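PDB 6V55: adhesion G-protein coupled receptor G6 from Danio rerio, which is a cell-surface adhesion receptor that probably takes part in myelination and binds calcium in its extracellular region. Local coordinates for residues C5-T10 with C31-Q36; R274-A279 with C290-N295; I385-I390 with T399-L404; N567-S572 with K606-G611. All blocks are in the same frame, centred on the assembly; numbering follows the deposited sequence.

Overall arrangement
The four contacts follow one another along the extracellular region, and none touches another. Interaction 1 lies in the CUB domain, about 10 Å from the centre of the chain. It carries a disulfide and a glycosylated asparagine, and the side chain of C31 is about 13 Å from the bound calcium ion. Interaction 2 belongs to the pentraxin-like domain and interaction 3 to the SEA domain; their centres are 63 Å apart. Interaction 4 joins the turn after helix 555-568 to the start of strand 608-614. It is 73 Å from interaction 2 between centres, across the middle of the chain. Even interactions 1 and 4 keep their nearest atoms about 22 Å apart.

Interaction 1 (C5-T10 with C31-Q36); sequences CNVVLT and CNWTIQ. With NAG (2-acetamido-2-deoxy-beta-D-glucopyranose), chain E.
In the CUB domain, strand 8-9 is an outermost strand of a mixed sheet and pairs in parallel with strand 30-36. The loop before it carries C5, whose SG is disulfide-bonded to C31 SG at 2.1 Å. Backbone hydrogen bonds follow: N32 N to C5 O, T34 N to V7 O, L9 N to T34 O at 2.8 Å, Q36 N to L9 O and, weakly, V7 N to N32 O. C5 O lies over one face of the W33 ring, offset toward its rim. C5 CB reaches W33 CZ2 at 3.8 Å, and V7 CG2 comes obliquely to W33 CD1 at 3.6 Å. F16 stacks on W33, and F106 meets its ring nearly at right angles. The N6 and N32 side chains cross, with amide planes 84° apart. A water links N6 OD1 to N32 ND2, while N6 ND2 hydrogen-bonds to S30 O. N32 CG is anti to the backbone N (chi1 174°), which places the amide beside T34. T34 OG1 donates to N32 OD1 at 3.0 Å and probably helps fix the amide's rotation. N32 carries the glycan: its ND2 is covalently bonded to NAG C1, and V8 CG2 touches NAG C6 at 3.7 Å.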
loop_
_atom_site.group_PDB
_atom_site.type_symbol
_atom_site.label_atom_id
_atom_site.label_comp_id
_atom_site.label_asym_id
_atom_site.label_seq_id
_atom_site.Cartn_x
_atom_site.Cartn_y
_atom_site.Cartn_z
ATOM N N CYS A 5 -6.695 -8.526 1.900
ATOM C CA CYS A 5 -6.043 -7.351 1.332
ATOM C C CYS A 5 -4.939 -7.721 0.328
ATOM O O CYS A 5 -4.054 -6.909 0.059
ATOM C CB CYS A 5 -5.527 -6.408 2.451
ATOM S SG CYS A 5 -3.918 -6.793 3.300
ATOM N N ASN A 6 -4.985 -8.912 -0.272
ATOM C CA ASN A 6 -4.123 -9.266 -1.412
ATOM C C ASN A 6 -5.041 -9.760 -2.523
ATOM O O ASN A 6 -5.168 -10.970 -2.737
ATOM C CB ASN A 6 -3.079 -10.313 -1.058
ATOM C CG ASN A 6 -2.000 -9.779 -0.126
ATOM O OD1 ASN A 6 -0.876 -9.482 -0.554
ATOM N ND2 ASN A 6 -2.334 -9.660 1.159
ATOM N N VAL A 7 -5.653 -8.815 -3.242
ATOM C CA VAL A 7 -6.678 -9.103 -4.237
ATOM C C VAL A 7 -6.272 -8.509 -5.584
ATOM O O VAL A 7 -5.310 -7.748 -5.698
ATOM C CB VAL A 7 -8.062 -8.557 -3.822
ATOM C CG1 VAL A 7 -8.771 -9.515 -2.878
ATOM C CG2 VAL A 7 -7.897 -7.196 -3.177
ATOM N N VAL A 8 -7.040 -8.877 -6.609
ATOM C CA VAL A 8 -6.960 -8.294 -7.944
ATOM C C VAL A 8 -8.331 -7.717 -8.264
ATOM O O VAL A 8 -9.322 -8.455 -8.315
ATOM C CB VAL A 8 -6.533 -9.318 -9.009
ATOM C CG1 VAL A 8 -6.718 -8.747 -10.412
ATOM C CG2 VAL A 8 -5.090 -9.689 -8.820
ATOM N N LEU A 9 -8.394 -6.405 -8.469
ATOM C CA LEU A 9 -9.665 -5.717 -8.658
ATOM C C LEU A 9 -9.837 -5.404 -10.139
ATOM O O LEU A 9 -8.964 -4.773 -10.747
ATOM C CB LEU A 9 -9.728 -4.447 -7.806
ATOM C CG LEU A 9 -9.308 -4.654 -6.342
ATOM C CD1 LEU A 9 -9.276 -3.349 -5.544
ATOM C CD2 LEU A 9 -10.219 -5.669 -5.668
ATOM N N THR A 10 -10.947 -5.873 -10.727
ATOM C CA THR A 10 -11.169 -5.782 -12.167
ATOM C C THR A 10 -12.423 -5.008 -12.552
ATOM O O THR A 10 -12.748 -4.962 -13.742
ATOM C CB THR A 10 -11.264 -7.180 -12.806
ATOM O OG1 THR A 10 -12.429 -7.854 -12.314
ATOM C CG2 THR A 10 -10.032 -8.025 -12.519
ATOM N N CYS A 31 -0.040 -5.897 2.146
ATOM C CA CYS A 31 -1.173 -5.851 1.248
ATOM C C CYS A 31 -0.698 -5.594 -0.182
ATOM O O CYS A 31 0.313 -4.921 -0.398
ATOM C CB CYS A 31 -2.124 -4.764 1.713
ATOM S SG CYS A 31 -2.832 -4.958 3.387
ATOM N N ASN A 32 -1.441 -6.138 -1.165
ATOM C CA ASN A 32 -1.140 -6.030 -2.608
ATOM C C ASN A 32 -2.514 -5.982 -3.270
ATOM O O ASN A 32 -3.074 -7.013 -3.655
ATOM C CB ASN A 32 -0.268 -7.193 -3.122
ATOM C CG ASN A 32 -0.040 -7.205 -4.672
ATOM O OD1 ASN A 32 -0.376 -6.274 -5.385
ATOM N ND2 ASN A 32 0.585 -8.281 -5.170
ATOM N N TRP A 33 -3.035 -4.774 -3.422
ATOM C CA TRP A 33 -4.163 -4.518 -4.300
ATOM C C TRP A 33 -3.632 -4.255 -5.704
ATOM O O TRP A 33 -3.048 -3.197 -5.958
ATOM C CB TRP A 33 -4.938 -3.315 -3.805
ATOM C CG TRP A 33 -5.480 -3.442 -2.424
ATOM C CD1 TRP A 33 -6.627 -4.072 -2.052
ATOM C CD2 TRP A 33 -4.935 -2.868 -1.233
ATOM N NE1 TRP A 33 -6.820 -3.945 -0.702
ATOM C CE2 TRP A 33 -5.795 -3.209 -0.178
ATOM C CE3 TRP A 33 -3.800 -2.102 -0.957
ATOM C CZ2 TRP A 33 -5.555 -2.822 1.120
ATOM C CZ3 TRP A 33 -3.568 -1.718 0.344
ATOM C CH2 TRP A 33 -4.441 -2.071 1.356
ATOM N N THR A 34 -3.833 -5.198 -6.620
ATOM C CA THR A 34 -3.495 -4.984 -8.024
ATOM C C THR A 34 -4.773 -4.631 -8.783
ATOM O O THR A 34 -5.759 -5.364 -8.735
ATOM C CB THR A 34 -2.799 -6.218 -8.605
ATOM O OG1 THR A 34 -1.421 -6.204 -8.212
ATOM C CG2 THR A 34 -2.860 -6.243 -10.122
ATOM N N ILE A 35 -4.773 -3.490 -9.452
ATOM C CA ILE A 35 -5.935 -3.029 -10.201
ATOM C C ILE A 35 -5.652 -3.224 -11.678
ATOM O O ILE A 35 -4.712 -2.621 -12.212
ATOM C CB ILE A 35 -6.248 -1.561 -9.907
ATOM C CG1 ILE A 35 -6.153 -1.292 -8.404
ATOM C CG2 ILE A 35 -7.600 -1.242 -10.462
ATOM C CD1 ILE A 35 -6.146 0.187 -8.028
ATOM N N GLN A 36 -6.460 -4.048 -12.347
ATOM C CA GLN A 36 -6.228 -4.365 -13.749
ATOM C C GLN A 36 -7.418 -3.965 -14.605
ATOM O O GLN A 36 -8.564 -4.315 -14.301
ATOM C CB GLN A 36 -5.922 -5.838 -13.953
ATOM C CG GLN A 36 -5.330 -6.096 -15.311
ATOM C CD GLN A 36 -4.546 -7.374 -15.358
ATOM O OE1 GLN A 36 -3.599 -7.506 -16.140
ATOM N NE2 GLN A 36 -4.920 -8.328 -14.503
HETATM C C1 NAG E . 0.872 -8.472 -6.590
HETATM C C2 NAG E . 2.190 -9.216 -6.906
HETATM C C3 NAG E . 2.302 -9.497 -8.412
HETATM C C4 NAG E . 1.093 -10.277 -8.912
HETATM C C5 NAG E . -0.192 -9.509 -8.590
HETATM C C6 NAG E . -1.430 -10.304 -8.915
HETATM C C7 NAG E . 3.826 -8.557 -5.191
HETATM C C8 NAG E . 5.101 -7.810 -4.925
HETATM N N2 NAG E . 3.367 -8.497 -6.444
HETATM O O3 NAG E . 3.497 -10.221 -8.697
HETATM O O4 NAG E . 1.205 -10.493 -10.318
HETATM O O5 NAG E . -0.267 -9.210 -7.181
HETATM O O6 NAG E . -1.808 -11.130 -7.822
HETATM O O7 NAG E . 3.235 -9.181 -4.309
HETATM O O HOH W 1 0.327 -10.643 -3.012
#

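Interaction 2 (R274-A279 with C290-N295)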
loop_
_atom_site.group_PDB
_atom_site.type_symbol
_atom_site.label_atom_id
_atom_site.label_comp_id
_atom_site.label_asym_id
_atom_site.label_seq_id
_atom_site.Cartn_x
_atom_site.Cartn_y
_atom_site.Cartn_z
ATOM N N ARG A 274 -10.686 17.580 -36.301
ATOM C CA ARG A 274 -11.565 18.537 -35.645
ATOM C C ARG A 274 -12.308 19.362 -36.697
ATOM O O ARG A 274 -11.838 19.534 -37.821
ATOM C CB ARG A 274 -10.781 19.465 -34.691
ATOM C CG ARG A 274 -9.998 18.786 -33.552
ATOM C CD ARG A 274 -8.858 19.671 -33.043
ATOM N NE ARG A 274 -7.679 19.640 -33.909
ATOM C CZ ARG A 274 -6.721 20.571 -33.907
ATOM N NH1 ARG A 274 -6.808 21.615 -33.079
ATOM N NH2 ARG A 274 -5.681 20.466 -34.743
ATOM N N LEU A 275 -13.487 19.866 -36.313
ATOM C CA LEU A 275 -14.380 20.619 -37.193
ATOM C C LEU A 275 -14.995 21.790 -36.438
ATOM O O LEU A 275 -15.352 21.660 -35.266
ATOM C CB LEU A 275 -15.493 19.719 -37.747
ATOM C CG LEU A 275 -16.517 20.259 -38.749
ATOM C CD1 LEU A 275 -15.830 20.864 -39.963
ATOM C CD2 LEU A 275 -17.425 19.124 -39.155
ATOM N N TRP A 276 -15.138 22.921 -37.123
ATOM C CA TRP A 276 -15.655 24.149 -36.535
ATOM C C TRP A 276 -16.746 24.752 -37.413
ATOM O O TRP A 276 -16.834 24.479 -38.611
ATOM C CB TRP A 276 -14.564 25.212 -36.372
ATOM C CG TRP A 276 -13.580 25.023 -35.266
ATOM C CD1 TRP A 276 -13.609 25.607 -34.025
ATOM C CD2 TRP A 276 -12.377 24.247 -35.316
ATOM N NE1 TRP A 276 -12.507 25.223 -33.295
ATOM C CE2 TRP A 276 -11.735 24.392 -34.066
ATOM C CE3 TRP A 276 -11.777 23.441 -36.298
ATOM C CZ2 TRP A 276 -10.528 23.757 -33.773
ATOM C CZ3 TRP A 276 -10.566 22.813 -36.009
ATOM C CH2 TRP A 276 -9.960 22.972 -34.757
ATOM N N ASP A 277 -17.515 25.657 -36.789
ATOM C CA ASP A 277 -18.673 26.348 -37.351
ATOM C C ASP A 277 -18.315 27.495 -38.283
ATOM O O ASP A 277 -19.168 27.941 -39.056
ATOM C CB ASP A 277 -19.505 26.924 -36.210
ATOM C CG ASP A 277 -20.806 26.219 -36.039
ATOM O OD1 ASP A 277 -21.106 25.344 -36.886
ATOM O OD2 ASP A 277 -21.532 26.546 -35.062
ATOM N N HIS A 278 -17.104 28.016 -38.195
ATOM C CA HIS A 278 -16.714 29.206 -38.928
ATOM C C HIS A 278 -15.424 28.913 -39.667
ATOM O O HIS A 278 -14.705 27.962 -39.340
ATOM C CB HIS A 278 -16.520 30.407 -37.991
ATOM C CG HIS A 278 -15.757 30.079 -36.743
ATOM N ND1 HIS A 278 -16.353 29.522 -35.629
ATOM C CD2 HIS A 278 -14.446 30.223 -36.433
ATOM C CE1 HIS A 278 -15.443 29.334 -34.690
ATOM N NE2 HIS A 278 -14.279 29.756 -35.151
ATOM N N ALA A 279 -15.138 29.732 -40.675
ATOM C CA ALA A 279 -13.851 29.665 -41.344
ATOM C C ALA A 279 -12.892 30.643 -40.697
ATOM O O ALA A 279 -13.221 31.820 -40.515
ATOM C CB ALA A 279 -13.960 29.977 -42.820
ATOM N N CYS A 290 -2.677 22.214 -31.195
ATOM C CA CYS A 290 -3.298 20.920 -31.462
ATOM C C CYS A 290 -4.222 20.448 -30.336
ATOM O O CYS A 290 -4.923 19.444 -30.516
ATOM C CB CYS A 290 -2.207 19.882 -31.730
ATOM S SG CYS A 290 -0.725 20.102 -30.714
ATOM N N ASP A 291 -4.263 21.157 -29.203
ATOM C CA ASP A 291 -5.078 20.808 -28.049
ATOM C C ASP A 291 -6.414 21.539 -28.015
ATOM O O ASP A 291 -7.215 21.277 -27.116
ATOM C CB ASP A 291 -4.301 21.108 -26.758
ATOM C CG ASP A 291 -4.573 20.097 -25.655
ATOM O OD1 ASP A 291 -4.778 18.906 -25.974
ATOM O OD2 ASP A 291 -4.583 20.492 -24.466
ATOM N N THR A 292 -6.672 22.451 -28.958
ATOM C CA THR A 292 -7.903 23.243 -28.966
ATOM C C THR A 292 -9.097 22.411 -29.421
ATOM O O THR A 292 -9.015 21.648 -30.391
ATOM C CB THR A 292 -7.764 24.466 -29.878
ATOM O OG1 THR A 292 -7.027 24.108 -31.057
ATOM C CG2 THR A 292 -7.079 25.619 -29.156
ATOM N N VAL A 293 -10.217 22.585 -28.718
ATOM C CA VAL A 293 -11.377 21.724 -28.916
ATOM C C VAL A 293 -12.113 22.129 -30.190
ATOM O O VAL A 293 -12.277 23.320 -30.484
ATOM C CB VAL A 293 -12.276 21.797 -27.670
ATOM C CG1 VAL A 293 -13.387 20.768 -27.713
ATOM C CG2 VAL A 293 -11.428 21.596 -26.422
ATOM N N GLY A 294 -12.520 21.133 -30.978
ATOM C CA GLY A 294 -13.312 21.405 -32.161
ATOM C C GLY A 294 -14.747 21.736 -31.795
ATOM O O GLY A 294 -15.350 21.109 -30.927
ATOM N N ASN A 295 -15.301 22.731 -32.487
ATOM C CA ASN A 295 -16.580 23.341 -32.124
ATOM C C ASN A 295 -17.775 22.461 -32.416
ATOM O O ASN A 295 -18.826 22.636 -31.800
ATOM C CB ASN A 295 -16.787 24.643 -32.889
ATOM C CG ASN A 295 -16.749 25.822 -31.991
ATOM O OD1 ASN A 295 -16.531 25.680 -30.778
ATOM N ND2 ASN A 295 -16.959 27.003 -32.554
#
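Aromatic packing comes first in this contact of the pentraxin-like domain, where the end of strand 268-276 meets the loop 290-295. G294 CA sits over one face of the W276 indole as a CH-pi contact, 4.2 Å from the centroid of the five-membered ring. N295 N lies over the same face, toward the rim. N295 CB touches W276 CD1 at 3.5 Å, and the ring and amide planes are 51° apart. W276 CG is anti to the carbonyl carbon (chi1 -75°), and this turns the indole toward the loop.

Polar contacts centre on R274. Its NH1 makes a weak hydrogen bond to T292 O at 3.5 Å. T292 OG1 lies at the edge of the guanidinium, but its hydrogen bond is to T289 O. C290 O is over one guanidinium face. T289 O also accepts from R274 NH1, and N272 O from R274 NE.

Between the backbones, L275 O is 3.0 Å from N295 N. L275 has backbone hydrogen bonds with V296 and V297. At the far end the side chains of H278 and N295 cross at about a right angle, and N295 ND2 approaches the edge of the imidazole, 3.5 Å from H278 CE1.

Interaction 3 (I385-I390 with T399-L404). Unlike the reference sequence in segment 399-404: I402 (reference Thr).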
loop_
_atom_site.group_PDB
_atom_site.type_symbol
_atom_site.label_atom_id
_atom_site.label_comp_id
_atom_site.label_asym_id
_atom_site.label_seq_id
_atom_site.Cartn_x
_atom_site.Cartn_y
_atom_site.Cartn_z
ATOM N N ILE A 385 33.929 -10.749 -16.375
ATOM C CA ILE A 385 33.656 -11.695 -17.460
ATOM C C ILE A 385 34.536 -12.919 -17.244
ATOM O O ILE A 385 35.681 -12.794 -16.801
ATOM C CB ILE A 385 33.859 -11.026 -18.846
ATOM C CG1 ILE A 385 33.586 -11.970 -20.013
ATOM C CG2 ILE A 385 35.217 -10.372 -18.973
ATOM C CD1 ILE A 385 33.318 -11.231 -21.269
ATOM N N SER A 386 33.968 -14.113 -17.469
ATOM C CA SER A 386 34.723 -15.352 -17.327
ATOM C C SER A 386 34.189 -16.420 -18.282
ATOM O O SER A 386 33.009 -16.411 -18.648
ATOM C CB SER A 386 34.672 -15.863 -15.896
ATOM O OG SER A 386 33.420 -16.466 -15.593
ATOM N N LEU A 387 35.067 -17.350 -18.673
ATOM C CA LEU A 387 34.726 -18.387 -19.640
ATOM C C LEU A 387 34.059 -19.555 -18.938
ATOM O O LEU A 387 34.585 -20.067 -17.946
ATOM C CB LEU A 387 35.976 -18.872 -20.373
ATOM C CG LEU A 387 35.885 -20.105 -21.283
ATOM C CD1 LEU A 387 35.002 -19.856 -22.459
ATOM C CD2 LEU A 387 37.242 -20.468 -21.766
ATOM N N GLN A 388 32.925 -20.003 -19.463
ATOM C CA GLN A 388 32.187 -21.088 -18.820
ATOM C C GLN A 388 32.332 -22.432 -19.495
ATOM O O GLN A 388 32.395 -23.447 -18.810
ATOM C CB GLN A 388 30.707 -20.753 -18.768
ATOM C CG GLN A 388 30.372 -19.733 -17.767
ATOM C CD GLN A 388 28.913 -19.780 -17.450
ATOM O OE1 GLN A 388 28.530 -19.863 -16.286
ATOM N NE2 GLN A 388 28.075 -19.757 -18.491
ATOM N N LEU A 389 32.372 -22.462 -20.818
ATOM C CA LEU A 389 32.265 -23.686 -21.596
ATOM C C LEU A 389 33.109 -23.470 -22.831
ATOM O O LEU A 389 33.034 -22.396 -23.435
ATOM C CB LEU A 389 30.806 -23.936 -21.954
ATOM C CG LEU A 389 30.070 -25.138 -22.544
ATOM C CD1 LEU A 389 30.262 -25.203 -24.025
ATOM C CD2 LEU A 389 30.457 -26.415 -21.972
ATOM N N ILE A 390 33.937 -24.451 -23.185
ATOM C CA ILE A 390 34.714 -24.352 -24.415
ATOM C C ILE A 390 34.682 -25.708 -25.102
ATOM O O ILE A 390 35.012 -26.733 -24.497
ATOM C CB ILE A 390 36.153 -23.832 -24.189
ATOM C CG1 ILE A 390 36.978 -23.863 -25.470
ATOM C CG2 ILE A 390 36.883 -24.491 -23.031
ATOM C CD1 ILE A 390 38.192 -22.933 -25.388
ATOM N N THR A 399 36.985 -23.167 -31.700
ATOM C CA THR A 399 36.156 -23.405 -30.528
ATOM C C THR A 399 34.921 -22.516 -30.526
ATOM O O THR A 399 34.957 -21.363 -30.969
ATOM C CB THR A 399 36.892 -23.132 -29.225
ATOM O OG1 THR A 399 37.480 -21.819 -29.286
ATOM C CG2 THR A 399 37.938 -24.128 -29.047
ATOM N N ARG A 400 33.848 -23.073 -29.966
ATOM C CA ARG A 400 32.702 -22.332 -29.470
ATOM C C ARG A 400 32.911 -22.119 -27.985
ATOM O O ARG A 400 33.098 -23.085 -27.241
ATOM C CB ARG A 400 31.408 -23.096 -29.704
ATOM C CG ARG A 400 30.198 -22.326 -29.202
ATOM C CD ARG A 400 28.883 -23.111 -29.352
ATOM N NE ARG A 400 28.852 -24.003 -30.515
ATOM C CZ ARG A 400 28.615 -23.614 -31.773
ATOM N NH1 ARG A 400 28.402 -22.331 -32.058
ATOM N NH2 ARG A 400 28.609 -24.510 -32.758
ATOM N N GLN A 401 32.877 -20.865 -27.553
ATOM C CA GLN A 401 33.189 -20.492 -26.179
ATOM C C GLN A 401 31.974 -19.791 -25.590
ATOM O O GLN A 401 31.349 -18.976 -26.269
ATOM C CB GLN A 401 34.427 -19.584 -26.132
ATOM C CG GLN A 401 35.702 -20.210 -26.721
ATOM C CD GLN A 401 36.903 -19.280 -26.646
ATOM O OE1 GLN A 401 36.885 -18.293 -25.912
ATOM N NE2 GLN A 401 37.952 -19.587 -27.406
ATOM N N ILE A 402 31.617 -20.123 -24.348
ATOM C CA ILE A 402 30.473 -19.517 -23.682
ATOM C C ILE A 402 30.999 -18.723 -22.498
ATOM O O ILE A 402 31.695 -19.272 -21.633
ATOM C CB ILE A 402 29.425 -20.555 -23.249
ATOM C CG1 ILE A 402 28.951 -21.342 -24.465
ATOM C CG2 ILE A 402 28.240 -19.860 -22.627
ATOM C CD1 ILE A 402 27.795 -22.287 -24.224
ATOM N N TYR A 403 30.658 -17.429 -22.468
ATOM C CA TYR A 403 31.124 -16.465 -21.482
ATOM C C TYR A 403 29.953 -15.952 -20.661
ATOM O O TYR A 403 28.837 -15.803 -21.170
ATOM C CB TYR A 403 31.816 -15.272 -22.156
ATOM C CG TYR A 403 33.203 -15.581 -22.654
ATOM C CD1 TYR A 403 34.318 -15.281 -21.879
ATOM C CD2 TYR A 403 33.397 -16.191 -23.884
ATOM C CE1 TYR A 403 35.597 -15.570 -22.317
ATOM C CE2 TYR A 403 34.667 -16.478 -24.340
ATOM C CZ TYR A 403 35.763 -16.168 -23.550
ATOM O OH TYR A 403 37.033 -16.467 -23.989
ATOM N N LEU A 404 30.223 -15.659 -19.394
ATOM C CA LEU A 404 29.264 -15.017 -18.506
ATOM C C LEU A 404 29.794 -13.635 -18.144
ATOM O O LEU A 404 30.913 -13.528 -17.634
ATOM C CB LEU A 404 29.065 -15.860 -17.255
ATOM C CG LEU A 404 28.043 -15.381 -16.243
ATOM C CD1 LEU A 404 26.652 -15.411 -16.839
ATOM C CD2 LEU A 404 28.138 -16.298 -15.041
#
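Strands 385-390 and 399-404 run antiparallel, with axes 4.5 Å apart at the closest and an angle of 141° between them. S386 and L404 form a hydrogen-bonded pair, joined by S386 N to L404 O and L404 N to S386 O. The register then shifts by one residue. Q388 and L389 both face I402, which makes a classic beta bulge. Q388 N hydrogen-bonds to I402 O at 2.6 Å, and L389 N reaches the same oxygen only weakly. I402 N returns to L389 O at 2.8 Å. The hairpin forms one edge of the SEA domain sheet, with 380-392 outermost and 399-410 pairing on its other side with strand 342-353. With L387 CG anti to the backbone N (chi1 171°), the CD1 branch swings over the Y403 ring, 4.1 Å from its centroid, and on to Q401 CB. Y403 OH donates to Q401 OE1 at 2.7 Å, nearly in line with the carbonyl. Q401 NE2 donates to T399 OG1, which also bonds to T356. I390 CG1 touches T399 CG2. On the other face the Q388 side chain runs obliquely past L404, its CD 3.9 Å from L404 CB. L389 and I402 point the same way, with their CD1 atoms 3.8 Å apart.

Interaction 4 (N567-S572 with K606-G611)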
loop_
_atom_site.group_PDB
_atom_site.type_symbol
_atom_site.label_atom_id
_atom_site.label_comp_id
_atom_site.label_asym_id
_atom_site.label_seq_id
_atom_site.Cartn_x
_atom_site.Cartn_y
_atom_site.Cartn_z
ATOM N N ASN A 567 -3.451 -6.814 28.219
ATOM C CA ASN A 567 -3.213 -7.480 26.950
ATOM C C ASN A 567 -2.613 -8.865 27.137
ATOM O O ASN A 567 -2.863 -9.756 26.317
ATOM C CB ASN A 567 -2.263 -6.668 26.105
ATOM C CG ASN A 567 -2.879 -5.445 25.527
ATOM O OD1 ASN A 567 -4.076 -5.208 25.668
ATOM N ND2 ASN A 567 -2.044 -4.613 24.910
ATOM N N VAL A 568 -1.809 -9.085 28.185
ATOM C CA VAL A 568 -1.360 -10.460 28.407
ATOM C C VAL A 568 -2.468 -11.311 29.004
ATOM O O VAL A 568 -2.391 -12.532 28.925
ATOM C CB VAL A 568 -0.083 -10.607 29.266
ATOM C CG1 VAL A 568 0.974 -9.578 28.885
ATOM C CG2 VAL A 568 -0.355 -10.603 30.753
ATOM N N MET A 569 -3.539 -10.712 29.523
ATOM C CA MET A 569 -4.664 -11.516 29.971
ATOM C C MET A 569 -5.497 -12.089 28.832
ATOM O O MET A 569 -6.288 -12.999 29.080
ATOM C CB MET A 569 -5.575 -10.695 30.852
ATOM C CG MET A 569 -5.093 -10.589 32.239
ATOM S SD MET A 569 -6.231 -9.605 33.207
ATOM C CE MET A 569 -4.963 -8.517 33.794
ATOM N N VAL A 570 -5.381 -11.572 27.605
ATOM C CA VAL A 570 -6.160 -12.149 26.512
ATOM C C VAL A 570 -5.266 -13.053 25.681
ATOM O O VAL A 570 -5.674 -13.533 24.616
ATOM C CB VAL A 570 -6.841 -11.088 25.625
ATOM C CG1 VAL A 570 -7.886 -10.345 26.412
ATOM C CG2 VAL A 570 -5.853 -10.125 25.042
ATOM N N SER A 571 -4.062 -13.338 26.179
ATOM C CA SER A 571 -3.189 -14.299 25.523
ATOM C C SER A 571 -3.668 -15.708 25.823
ATOM O O SER A 571 -4.616 -15.919 26.588
ATOM C CB SER A 571 -1.752 -14.103 25.981
ATOM O OG SER A 571 -1.256 -12.923 25.383
ATOM N N SER A 572 -3.001 -16.692 25.223
ATOM C CA SER A 572 -3.332 -18.088 25.492
ATOM C C SER A 572 -2.947 -18.465 26.919
ATOM O O SER A 572 -2.122 -17.807 27.559
ATOM C CB SER A 572 -2.614 -19.016 24.515
ATOM O OG SER A 572 -1.262 -19.200 24.914
ATOM N N LYS A 606 -9.428 -3.181 29.411
ATOM C CA LYS A 606 -10.460 -4.104 28.944
ATOM C C LYS A 606 -10.681 -5.255 29.926
ATOM O O LYS A 606 -11.828 -5.536 30.286
ATOM C CB LYS A 606 -10.115 -4.613 27.542
ATOM C CG LYS A 606 -11.269 -5.352 26.824
ATOM C CD LYS A 606 -10.730 -6.523 25.958
ATOM C CE LYS A 606 -11.772 -7.628 25.695
ATOM N NZ LYS A 606 -11.675 -8.783 26.650
ATOM N N ASN A 607 -9.612 -5.877 30.440
ATOM C CA ASN A 607 -9.770 -7.005 31.361
ATOM C C ASN A 607 -9.289 -6.739 32.791
ATOM O O ASN A 607 -9.207 -7.690 33.585
ATOM C CB ASN A 607 -9.034 -8.238 30.840
ATOM C CG ASN A 607 -9.436 -8.608 29.448
ATOM O OD1 ASN A 607 -10.590 -8.967 29.195
ATOM N ND2 ASN A 607 -8.477 -8.550 28.525
ATOM N N LEU A 608 -8.963 -5.493 33.144
ATOM C CA LEU A 608 -8.329 -5.190 34.422
ATOM C C LEU A 608 -8.629 -3.754 34.816
ATOM O O LEU A 608 -8.281 -2.824 34.083
ATOM C CB LEU A 608 -6.815 -5.374 34.350
ATOM C CG LEU A 608 -6.084 -5.054 35.656
ATOM C CD1 LEU A 608 -6.438 -6.044 36.736
ATOM C CD2 LEU A 608 -4.587 -4.984 35.473
ATOM N N VAL A 609 -9.240 -3.569 35.981
ATOM C CA VAL A 609 -9.385 -2.242 36.564
ATOM C C VAL A 609 -8.782 -2.273 37.961
ATOM O O VAL A 609 -8.992 -3.238 38.710
ATOM C CB VAL A 609 -10.855 -1.775 36.560
ATOM C CG1 VAL A 609 -11.813 -2.812 37.146
ATOM C CG2 VAL A 609 -10.996 -0.453 37.230
ATOM N N VAL A 610 -7.918 -1.293 38.264
ATOM C CA VAL A 610 -7.330 -1.193 39.597
ATOM C C VAL A 610 -7.655 0.189 40.136
ATOM O O VAL A 610 -7.818 1.157 39.384
ATOM C CB VAL A 610 -5.797 -1.473 39.660
ATOM C CG1 VAL A 610 -5.443 -2.831 39.025
ATOM C CG2 VAL A 610 -4.942 -0.352 39.070
ATOM N N GLY A 611 -7.809 0.265 41.445
ATOM C CA GLY A 611 -8.224 1.509 42.069
ATOM C C GLY A 611 -7.576 1.666 43.420
ATOM O O GLY A 611 -7.308 0.686 44.122
#
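M569 and N607 bury the most surface here, and V570 adds a smaller share. The M569 and N607 side chains run antiparallel, each alongside the other. M569 SD comes to 3.6 Å from N607 O and 3.9 Å from N607 CB. The thioether then continues to L608. M569 CE touches L608 CB at 3.7 Å and L608 CD2 at 3.9 Å, and the two side chains cross at about a right angle. The M569 chain is extended at chi2 (-180°) and bends at chi3, which turns the methyl onto the leucine.

K606 NZ donates to N607 OD1 at 2.8 Å, within the same segment, and probably limits the turning of that amide. K606 NZ also lies 4.1 Å from V570 CG1. N607 N hydrogen-bonds to S566 OG, a further tie to the helix.

Helices followed by this strand, ahead of the GPS motif, are consistent with the GAIN domain of adhesion receptors, and here its helical part meets its beta part. The chain makes a type I turn from V568 to S571 between helices 555-568 and 573-593. F677 of strand 671-677 touches both M569 and L608. V562 of helix 555-568 also meets L608, and S572 caps helix 573-593 through A575 N.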